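Local coordinates for arabinogalactan endo-1,4-beta-galactosidase (PDB 7OSK), which probably hydrolyses internal beta-1,4-galactosidic bonds of galactan and arabinogalactan, the chain here being the family 53 catalytic part of a longer calcium-binding protein, at residues A[55-60]-A[92-97]; A[133-138]-A[184-189]; A[188-193]-A[230-235]. All coordinates share one frame; numbering follows the deposited sequence.

The three contacts illustrate how a closed eight-stranded parallel barrel is assembled: contact 1 joins strands one and two near their C-terminal ends, contact 2 strands three and four, and contact 3 the loop leaving strand four to strand five. Contacts 1 and 2, with centres about 10 Å apart, are joined by a probable hydrogen bond, D134 N to L93 O, 2.7 Å. Contacts 2 and 3 share I188 and G189, their centres about 9 Å apart. Contacts 1 and 3, about 16 Å between centres, meet where R92 NH2 reaches N190 OD1 in a weak hydrogen bond. The bound calcium is about 13 Å from the side chain of E58, whereas contact 3 lies beside the probable active-site cleft.

Contact 1: residues A[55-60]-A[92-97]; sequences DASEAP and RLRVWN
S57 CB lies over one face of the R94 guanidinium, 3.3 Å above its plane, while water 1 and E58 OE2 meet the edge. This is the C-terminal end of the first two parallel strands of a TIM barrel, where the chain leaving strand 51-55 passes beside the end of strand 90-95. R94 grips E58 end-on: NH1 and NH2 both donate to the single oxygen OE2, NH2 at 2.7 Å through the anti lone pair. CG of R94 is set between its own backbone N and carbonyl carbon (chi1 59°) and the rest of the chain is extended, which brings the flat guanidinium face against S57 CB. The hydroxyl of S57 takes the backbone N-H of R94 in a nearly straight bond, N to OG 3.1 Å and 165° at the hydrogen.

D55 organises the other end. Its OD1 accepts from S57 N, an Asx turn that starts the loop, while OD2 forms a salt bridge with R92 NH1 at 2.8 Å; that bond is weak in angle, the carboxylate and guanidinium planes standing 59° apart. R92 NH1 has a second anionic partner in E292, on strand 287-293 of the same barrel. A56 N donates to R92 O, continuing the parallel pairing. Water 1 closes the circuit, giving a proton to D55 OD2 and accepting from R94 NH1 at 2.9 Å.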
loop_
_atom_site.group_PDB
_atom_site.type_symbol
_atom_site.label_atom_id
_atom_site.label_comp_id
_atom_site.label_asym_id
_atom_site.label_seq_id
_atom_site.Cartn_x
_atom_site.Cartn_y
_atom_site.Cartn_z
ATOM N N ASP A 55 0.911 4.806 -3.072
ATOM C CA ASP A 55 2.064 3.977 -2.740
ATOM C C ASP A 55 3.194 4.273 -3.720
ATOM O O ASP A 55 3.103 3.940 -4.901
ATOM C CB ASP A 55 1.702 2.492 -2.773
ATOM C CG ASP A 55 2.798 1.612 -2.198
ATOM O OD1 ASP A 55 3.863 1.486 -2.839
ATOM O OD2 ASP A 55 2.598 1.036 -1.108
ATOM N N ALA A 56 4.255 4.902 -3.221
ATOM C CA ALA A 56 5.384 5.305 -4.054
ATOM C C ALA A 56 6.627 4.487 -3.725
ATOM O O ALA A 56 7.742 5.006 -3.733
ATOM C CB ALA A 56 5.665 6.792 -3.870
ATOM N N SER A 57 6.430 3.203 -3.446
ATOM C CA SER A 57 7.521 2.331 -3.024
ATOM C C SER A 57 8.590 2.159 -4.103
ATOM O O SER A 57 9.763 1.956 -3.795
ATOM C CB SER A 57 6.974 0.960 -2.623
ATOM O OG SER A 57 5.960 1.083 -1.640
ATOM N N GLU A 58 8.184 2.250 -5.366
ATOM C CA GLU A 58 9.098 2.010 -6.478
ATOM C C GLU A 58 9.825 3.285 -6.899
ATOM O O GLU A 58 10.847 3.227 -7.583
ATOM C CB GLU A 58 8.346 1.430 -7.680
ATOM C CG GLU A 58 7.483 0.215 -7.369
ATOM C CD GLU A 58 6.165 0.568 -6.703
ATOM O OE1 GLU A 58 5.615 1.653 -6.986
ATOM O OE2 GLU A 58 5.680 -0.245 -5.888
ATOM N N ALA A 59 9.297 4.434 -6.487
ATOM C CA ALA A 59 9.809 5.719 -6.953
ATOM C C ALA A 59 11.297 5.914 -6.641
ATOM O O ALA A 59 12.066 6.247 -7.540
ATOM C CB ALA A 59 8.989 6.862 -6.360
ATOM N N PRO A 60 11.711 5.700 -5.378
ATOM C CA PRO A 60 13.112 5.968 -5.029
ATOM C C PRO A 60 14.117 5.238 -5.918
ATOM O O PRO A 60 15.128 5.829 -6.290
ATOM C CB PRO A 60 13.210 5.474 -3.582
ATOM C CG PRO A 60 11.828 5.584 -3.060
ATOM C CD PRO A 60 10.953 5.208 -4.213
ATOM N N ARG A 92 2.553 5.927 1.166
ATOM C CA ARG A 92 2.662 4.557 1.658
ATOM C C ARG A 92 3.893 3.887 1.063
ATOM O O ARG A 92 4.107 3.926 -0.147
ATOM C CB ARG A 92 1.403 3.761 1.318
ATOM C CG ARG A 92 1.417 2.317 1.797
ATOM C CD ARG A 92 0.078 1.646 1.526
ATOM N NE ARG A 92 0.043 0.256 1.989
ATOM C CZ ARG A 92 0.280 -0.805 1.223
ATOM N NH1 ARG A 92 0.580 -0.661 -0.062
ATOM N NH2 ARG A 92 0.218 -2.022 1.743
ATOM N N LEU A 93 4.704 3.282 1.926
ATOM C CA LEU A 93 5.937 2.624 1.502
ATOM C C LEU A 93 6.061 1.245 2.129
ATOM O O LEU A 93 5.897 1.089 3.339
ATOM C CB LEU A 93 7.157 3.470 1.879
ATOM C CG LEU A 93 7.273 4.861 1.254
ATOM C CD1 LEU A 93 8.398 5.633 1.915
ATOM C CD2 LEU A 93 7.495 4.765 -0.247
ATOM N N ARG A 94 6.349 0.244 1.302
ATOM C CA ARG A 94 6.640 -1.093 1.802
ATOM C C ARG A 94 8.117 -1.188 2.154
ATOM O O ARG A 94 8.941 -0.472 1.587
ATOM C CB ARG A 94 6.264 -2.163 0.772
ATOM C CG ARG A 94 6.982 -2.039 -0.558
ATOM C CD ARG A 94 6.664 -3.211 -1.474
ATOM N NE ARG A 94 7.227 -3.030 -2.810
ATOM C CZ ARG A 94 6.635 -2.358 -3.794
ATOM N NH1 ARG A 94 5.451 -1.789 -3.603
ATOM N NH2 ARG A 94 7.230 -2.251 -4.973
ATOM N N VAL A 95 8.444 -2.072 3.093
ATOM C CA VAL A 95 9.824 -2.270 3.520
ATOM C C VAL A 95 10.143 -3.758 3.620
ATOM O O VAL A 95 9.542 -4.483 4.415
ATOM C CB VAL A 95 10.102 -1.589 4.885
ATOM C CG1 VAL A 95 11.514 -1.899 5.372
ATOM C CG2 VAL A 95 9.900 -0.085 4.786
ATOM N N TRP A 96 11.092 -4.201 2.801
ATOM C CA TRP A 96 11.602 -5.565 2.861
ATOM C C TRP A 96 12.873 -5.580 3.698
ATOM O O TRP A 96 13.646 -4.621 3.681
ATOM C CB TRP A 96 11.870 -6.109 1.457
ATOM C CG TRP A 96 10.627 -6.286 0.631
ATOM C CD1 TRP A 96 9.420 -6.760 1.057
ATOM C CD2 TRP A 96 10.469 -5.983 -0.759
ATOM N NE1 TRP A 96 8.522 -6.774 0.017
ATOM C CE2 TRP A 96 9.143 -6.303 -1.109
ATOM C CE3 TRP A 96 11.321 -5.473 -1.742
ATOM C CZ2 TRP A 96 8.648 -6.127 -2.398
ATOM C CZ3 TRP A 96 10.826 -5.302 -3.026
ATOM C CH2 TRP A 96 9.502 -5.626 -3.340
ATOM N N ASN A 97 13.086 -6.665 4.436
ATOM C CA ASN A 97 14.213 -6.749 5.356
ATOM C C ASN A 97 15.549 -6.760 4.626
ATOM O O ASN A 97 16.438 -5.966 4.934
ATOM C CB ASN A 97 14.088 -7.995 6.232
ATOM C CG ASN A 97 12.872 -7.951 7.140
ATOM O OD1 ASN A 97 11.842 -7.373 6.795
ATOM N ND2 ASN A 97 12.990 -8.560 8.313
HETATM O O HOH W 1 3.636 -1.771 -1.342
#

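Contact 2: residues A[133-138]-A[184-189]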
loop_
_atom_site.group_PDB
_atom_site.type_symbol
_atom_site.label_atom_id
_atom_site.label_comp_id
_atom_site.label_asym_id
_atom_site.label_seq_id
_atom_site.Cartn_x
_atom_site.Cartn_y
_atom_site.Cartn_z
ATOM N N ILE A 133 4.060 3.010 6.794
ATOM C CA ILE A 133 5.081 2.023 6.466
ATOM C C ILE A 133 4.507 0.621 6.560
ATOM O O ILE A 133 3.870 0.256 7.550
ATOM C CB ILE A 133 6.313 2.142 7.384
ATOM C CG1 ILE A 133 7.085 3.422 7.057
ATOM C CG2 ILE A 133 7.226 0.919 7.240
ATOM C CD1 ILE A 133 7.675 3.473 5.655
ATOM N N ASP A 134 4.763 -0.155 5.512
ATOM C CA ASP A 134 4.232 -1.500 5.373
ATOM C C ASP A 134 5.349 -2.536 5.465
ATOM O O ASP A 134 5.940 -2.919 4.457
ATOM C CB ASP A 134 3.484 -1.618 4.042
ATOM C CG ASP A 134 3.110 -3.049 3.696
ATOM O OD1 ASP A 134 2.855 -3.845 4.620
ATOM O OD2 ASP A 134 3.065 -3.377 2.492
ATOM N N PHE A 135 5.645 -2.973 6.684
ATOM C CA PHE A 135 6.639 -4.020 6.897
ATOM C C PHE A 135 6.108 -5.372 6.432
ATOM O O PHE A 135 5.303 -5.998 7.118
ATOM C CB PHE A 135 7.036 -4.101 8.374
ATOM C CG PHE A 135 7.689 -2.856 8.900
ATOM C CD1 PHE A 135 8.960 -2.498 8.486
ATOM C CD2 PHE A 135 7.038 -2.051 9.821
ATOM C CE1 PHE A 135 9.564 -1.358 8.972
ATOM C CE2 PHE A 135 7.639 -0.910 10.309
ATOM C CZ PHE A 135 8.905 -0.564 9.886
ATOM N N HIS A 136 6.563 -5.823 5.268
ATOM C CA HIS A 136 6.142 -7.116 4.739
ATOM C C HIS A 136 6.642 -8.261 5.615
ATOM O O HIS A 136 6.096 -9.364 5.569
ATOM C CB HIS A 136 6.641 -7.300 3.302
ATOM C CG HIS A 136 5.876 -6.505 2.291
ATOM N ND1 HIS A 136 5.513 -7.014 1.063
ATOM C CD2 HIS A 136 5.402 -5.238 2.328
ATOM C CE1 HIS A 136 4.846 -6.094 0.387
ATOM N NE2 HIS A 136 4.766 -5.006 1.132
ATOM N N TYR A 137 7.661 -7.986 6.427
ATOM C CA TYR A 137 8.328 -9.015 7.220
ATOM C C TYR A 137 8.723 -10.182 6.319
ATOM O O TYR A 137 8.499 -11.349 6.633
ATOM C CB TYR A 137 7.435 -9.473 8.376
ATOM C CG TYR A 137 7.255 -8.403 9.433
ATOM C CD1 TYR A 137 8.291 -8.082 10.303
ATOM C CD2 TYR A 137 6.059 -7.709 9.553
ATOM C CE1 TYR A 137 8.140 -7.100 11.265
ATOM C CE2 TYR A 137 5.899 -6.726 10.515
ATOM C CZ TYR A 137 6.941 -6.426 11.367
ATOM O OH TYR A 137 6.784 -5.448 12.323
ATOM N N SER A 138 9.314 -9.825 5.184
ATOM C CA SER A 138 9.822 -10.772 4.205
ATOM C C SER A 138 10.956 -10.079 3.463
ATOM O O SER A 138 11.064 -8.854 3.516
ATOM C CB SER A 138 8.718 -11.209 3.240
ATOM O OG SER A 138 9.220 -12.081 2.243
ATOM N N ASP A 184 3.530 7.785 10.700
ATOM C CA ASP A 184 2.334 8.029 11.494
ATOM C C ASP A 184 1.569 6.730 11.702
ATOM O O ASP A 184 0.938 6.532 12.739
ATOM C CB ASP A 184 1.434 9.063 10.815
ATOM C CG ASP A 184 2.179 10.331 10.439
ATOM O OD1 ASP A 184 2.310 11.228 11.300
ATOM O OD2 ASP A 184 2.631 10.430 9.278
ATOM N N MET A 185 1.640 5.850 10.706
ATOM C CA MET A 185 0.958 4.561 10.751
ATOM C C MET A 185 1.883 3.424 10.338
ATOM O O MET A 185 2.692 3.567 9.425
ATOM C CB MET A 185 -0.273 4.580 9.847
ATOM C CG MET A 185 -1.378 5.464 10.374
ATOM S SD MET A 185 -2.905 5.392 9.427
ATOM C CE MET A 185 -3.965 6.370 10.493
ATOM N N VAL A 186 1.749 2.293 11.021
ATOM C CA VAL A 186 2.518 1.100 10.699
ATOM C C VAL A 186 1.574 -0.040 10.339
ATOM O O VAL A 186 0.526 -0.220 10.959
ATOM C CB VAL A 186 3.433 0.686 11.870
ATOM C CG1 VAL A 186 4.045 -0.698 11.630
ATOM C CG2 VAL A 186 4.526 1.726 12.065
ATOM N N GLN A 187 1.964 -0.802 9.325
ATOM C CA GLN A 187 1.159 -1.908 8.826
ATOM C C GLN A 187 1.858 -3.238 9.089
ATOM O O GLN A 187 2.820 -3.599 8.415
ATOM C CB GLN A 187 0.879 -1.701 7.335
ATOM C CG GLN A 187 0.420 -2.936 6.584
ATOM C CD GLN A 187 -0.107 -2.640 5.182
ATOM O OE1 GLN A 187 -0.269 -3.555 4.377
ATOM N NE2 GLN A 187 -0.382 -1.369 4.887
ATOM N N ILE A 188 1.352 -3.958 10.085
ATOM C CA ILE A 188 1.975 -5.196 10.542
ATOM C C ILE A 188 1.738 -6.316 9.532
ATOM O O ILE A 188 0.738 -7.031 9.601
ATOM C CB ILE A 188 1.430 -5.635 11.927
ATOM C CG1 ILE A 188 1.415 -4.464 12.916
ATOM C CG2 ILE A 188 2.250 -6.793 12.485
ATOM C CD1 ILE A 188 2.780 -3.870 13.213
ATOM N N GLY A 189 2.667 -6.463 8.593
ATOM C CA GLY A 189 2.536 -7.455 7.541
ATOM C C GLY A 189 1.719 -6.913 6.385
ATOM O O GLY A 189 0.997 -5.929 6.548
#
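Two backbone bonds clamp I133 between its neighbours on strand 185-188: I133 N donates to M185 O at 3.0 Å, and I133 O receives Q187 N at 2.8 Å. This alternation is the signature of parallel pairing. Farther along the strands the bonding slackens, for F135 N to Q187 O and G189 N to F135 O are both weak by angle.

On the barrel-interior side D134 and Q187 are neighbours, with the carboxylate and amide planes 31° apart. The Q187 side chain is extended, its CG anti to the backbone N (chi1 163°), which brings CG to 3.3 Å from D134 OD1 and lets the two side chains cross obliquely. A leucine in place of Q187 would probably leave the buried D134 carboxylate facing hydrocarbon, deprived of the polar amide beside it. D134 also has a long, weak ion pair with R92.

The opposite side is apolar. V186 CG1 meets the edge of the F135 ring, 3.7 Å from CD2, while I133 CG2 sits over one face of that ring. Y137 turns its ring edge to the backbone of G189, CD2 to N 3.7 Å, and its CE2 touches I188 CG2; the hydroxyl is tied to T169. G189 has backbone angles that would press a side chain against the carbonyl oxygen of I188. Helix 158-178 links the two strands and packs on this side, M176 against I133 and L173 against both F135 and V186, completing the right-handed beta-alpha-beta crossover that is the repeating element of the TIM barrel.

Contact 3: residues A[188-193]-A[230-235]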
loop_
_atom_site.group_PDB
_atom_site.type_symbol
_atom_site.label_atom_id
_atom_site.label_comp_id
_atom_site.label_asym_id
_atom_site.label_seq_id
_atom_site.Cartn_x
_atom_site.Cartn_y
_atom_site.Cartn_z
ATOM N N ILE A 188 1.352 -3.958 10.085
ATOM C CA ILE A 188 1.975 -5.196 10.542
ATOM C C ILE A 188 1.738 -6.316 9.532
ATOM O O ILE A 188 0.738 -7.031 9.601
ATOM C CB ILE A 188 1.430 -5.635 11.927
ATOM C CG1 ILE A 188 1.415 -4.464 12.916
ATOM C CG2 ILE A 188 2.250 -6.793 12.485
ATOM C CD1 ILE A 188 2.780 -3.870 13.213
ATOM N N GLY A 189 2.667 -6.463 8.593
ATOM C CA GLY A 189 2.536 -7.455 7.541
ATOM C C GLY A 189 1.719 -6.913 6.385
ATOM O O GLY A 189 0.997 -5.929 6.548
ATOM N N ASN A 190 1.832 -7.547 5.219
ATOM C CA ASN A 190 1.070 -7.126 4.044
ATOM C C ASN A 190 0.071 -8.187 3.614
ATOM O O ASN A 190 0.454 -9.292 3.225
ATOM C CB ASN A 190 1.996 -6.797 2.872
ATOM C CG ASN A 190 1.276 -6.061 1.754
ATOM O OD1 ASN A 190 0.900 -4.899 1.909
ATOM N ND2 ASN A 190 1.076 -6.734 0.625
ATOM N N GLU A 191 -1.209 -7.830 3.670
ATOM C CA GLU A 191 -2.295 -8.739 3.328
ATOM C C GLU A 191 -2.125 -10.069 4.061
ATOM O O GLU A 191 -1.891 -11.113 3.450
ATOM C CB GLU A 191 -2.353 -8.950 1.815
ATOM C CG GLU A 191 -2.625 -7.670 1.039
ATOM C CD GLU A 191 -2.687 -7.884 -0.460
ATOM O OE1 GLU A 191 -2.609 -9.047 -0.905
ATOM O OE2 GLU A 191 -2.820 -6.885 -1.194
ATOM N N ILE A 192 -2.252 -10.008 5.382
ATOM C CA ILE A 192 -1.973 -11.146 6.252
ATOM C C ILE A 192 -3.212 -12.022 6.453
ATOM O O ILE A 192 -3.456 -12.525 7.547
ATOM C CB ILE A 192 -1.443 -10.668 7.624
ATOM C CG1 ILE A 192 -2.354 -9.581 8.200
ATOM C CG2 ILE A 192 -0.035 -10.117 7.480
ATOM C CD1 ILE A 192 -2.371 -9.538 9.710
ATOM N N ASN A 193 -3.988 -12.198 5.386
ATOM C CA ASN A 193 -5.184 -13.033 5.426
ATOM C C ASN A 193 -4.876 -14.434 5.946
ATOM O O ASN A 193 -5.503 -14.911 6.893
ATOM C CB ASN A 193 -5.815 -13.129 4.033
ATOM C CG ASN A 193 -6.223 -11.775 3.478
ATOM O OD1 ASN A 193 -5.507 -10.785 3.638
ATOM N ND2 ASN A 193 -7.380 -11.727 2.823
ATOM N N VAL A 230 -1.907 -0.972 11.843
ATOM C CA VAL A 230 -2.771 -1.291 10.714
ATOM C C VAL A 230 -2.734 -2.781 10.397
ATOM O O VAL A 230 -1.679 -3.338 10.094
ATOM C CB VAL A 230 -2.363 -0.503 9.455
ATOM C CG1 VAL A 230 -3.322 -0.787 8.311
ATOM C CG2 VAL A 230 -2.311 0.988 9.752
ATOM N N ILE A 231 -3.900 -3.413 10.476
ATOM C CA ILE A 231 -4.068 -4.797 10.056
ATOM C C ILE A 231 -4.610 -4.810 8.632
ATOM O O ILE A 231 -5.734 -4.372 8.380
ATOM C CB ILE A 231 -5.017 -5.567 10.999
ATOM C CG1 ILE A 231 -4.405 -5.683 12.399
ATOM C CG2 ILE A 231 -5.336 -6.951 10.442
ATOM C CD1 ILE A 231 -3.089 -6.451 12.457
ATOM N N HIS A 232 -3.800 -5.318 7.707
ATOM C CA HIS A 232 -4.115 -5.266 6.284
ATOM C C HIS A 232 -4.640 -6.604 5.780
ATOM O O HIS A 232 -4.024 -7.647 6.001
ATOM C CB HIS A 232 -2.870 -4.850 5.494
ATOM C CG HIS A 232 -3.115 -4.644 4.034
ATOM N ND1 HIS A 232 -2.089 -4.565 3.111
ATOM C CD2 HIS A 232 -4.259 -4.491 3.325
ATOM C CE1 HIS A 232 -2.590 -4.378 1.910
ATOM N NE2 HIS A 232 -3.909 -4.331 2.009
ATOM N N LEU A 233 -5.787 -6.558 5.107
ATOM C CA LEU A 233 -6.383 -7.743 4.503
ATOM C C LEU A 233 -6.694 -7.495 3.034
ATOM O O LEU A 233 -6.897 -6.354 2.621
ATOM C CB LEU A 233 -7.658 -8.146 5.248
ATOM C CG LEU A 233 -7.489 -8.634 6.687
ATOM C CD1 LEU A 233 -8.847 -8.986 7.270
ATOM C CD2 LEU A 233 -6.550 -9.828 6.762
ATOM N N ALA A 234 -6.733 -8.572 2.255
ATOM C CA ALA A 234 -7.011 -8.489 0.825
ATOM C C ALA A 234 -8.381 -9.073 0.486
ATOM O O ALA A 234 -8.806 -10.078 1.062
ATOM C CB ALA A 234 -5.926 -9.203 0.039
ATOM N N GLY A 235 -9.063 -8.435 -0.460
ATOM C CA GLY A 235 -10.385 -8.862 -0.877
ATOM C C GLY A 235 -11.475 -8.098 -0.156
ATOM O O GLY A 235 -11.192 -7.256 0.700
HETATM O O HOH W 2 -1.220 -5.579 8.295
#
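N193 grips A234 with both ends of its side-chain amide: OD1 takes A234 N at 2.9 Å, and ND2 donates to A234 O at 2.8 Å. Both bonds lie in the carbonyl plane of their acceptor, on a lone pair, so one amide satisfies both the N-H and the C=O of A234. The site is the C-terminal rim of strands four and five of the TIM barrel, where the loop after strand 185-188 runs along strand 228-234.

H232 is held from two directions. The methylene CG of E191 lies over one face of the imidazole in a CH-pi contact, 3.7 Å from the ring centroid and 25° off its normal, and N190 OD1 stands at the ring edge, 3.2 Å from ND1 in a weak bond. H232 CG is anti to the backbone N (chi1 -175°), which runs the ring alongside both side chains. Behind them S261 acts as a second-shell anchor, its hydroxyl bonded to H232 NE2 and E191 OE2 alike, and A142 holds N190 through ND2. The consecutive N190 and E191 occupy the place where clan GH-A relatives carry an Asn-Glu pair whose glutamate is generally the acid/base, so an active-site role here is probable; a hexanediol, probably from the crystallisation liquor, about 6 Å from the E191 side chain hints at a pocket there.

On the other side of strand 228-234, I192 CD1 packs against I231 CG2 at 4.0 Å, L233 CD2 lies near N193, and helix 238-250 covers I231 and L233. I192 N bonds to H232 O. Toward the start of the two segments I188 N bonds to V230 O, and beside G189, where the chains stand farther apart, water 2 fills in, accepting from H232 N at 2.7 Å.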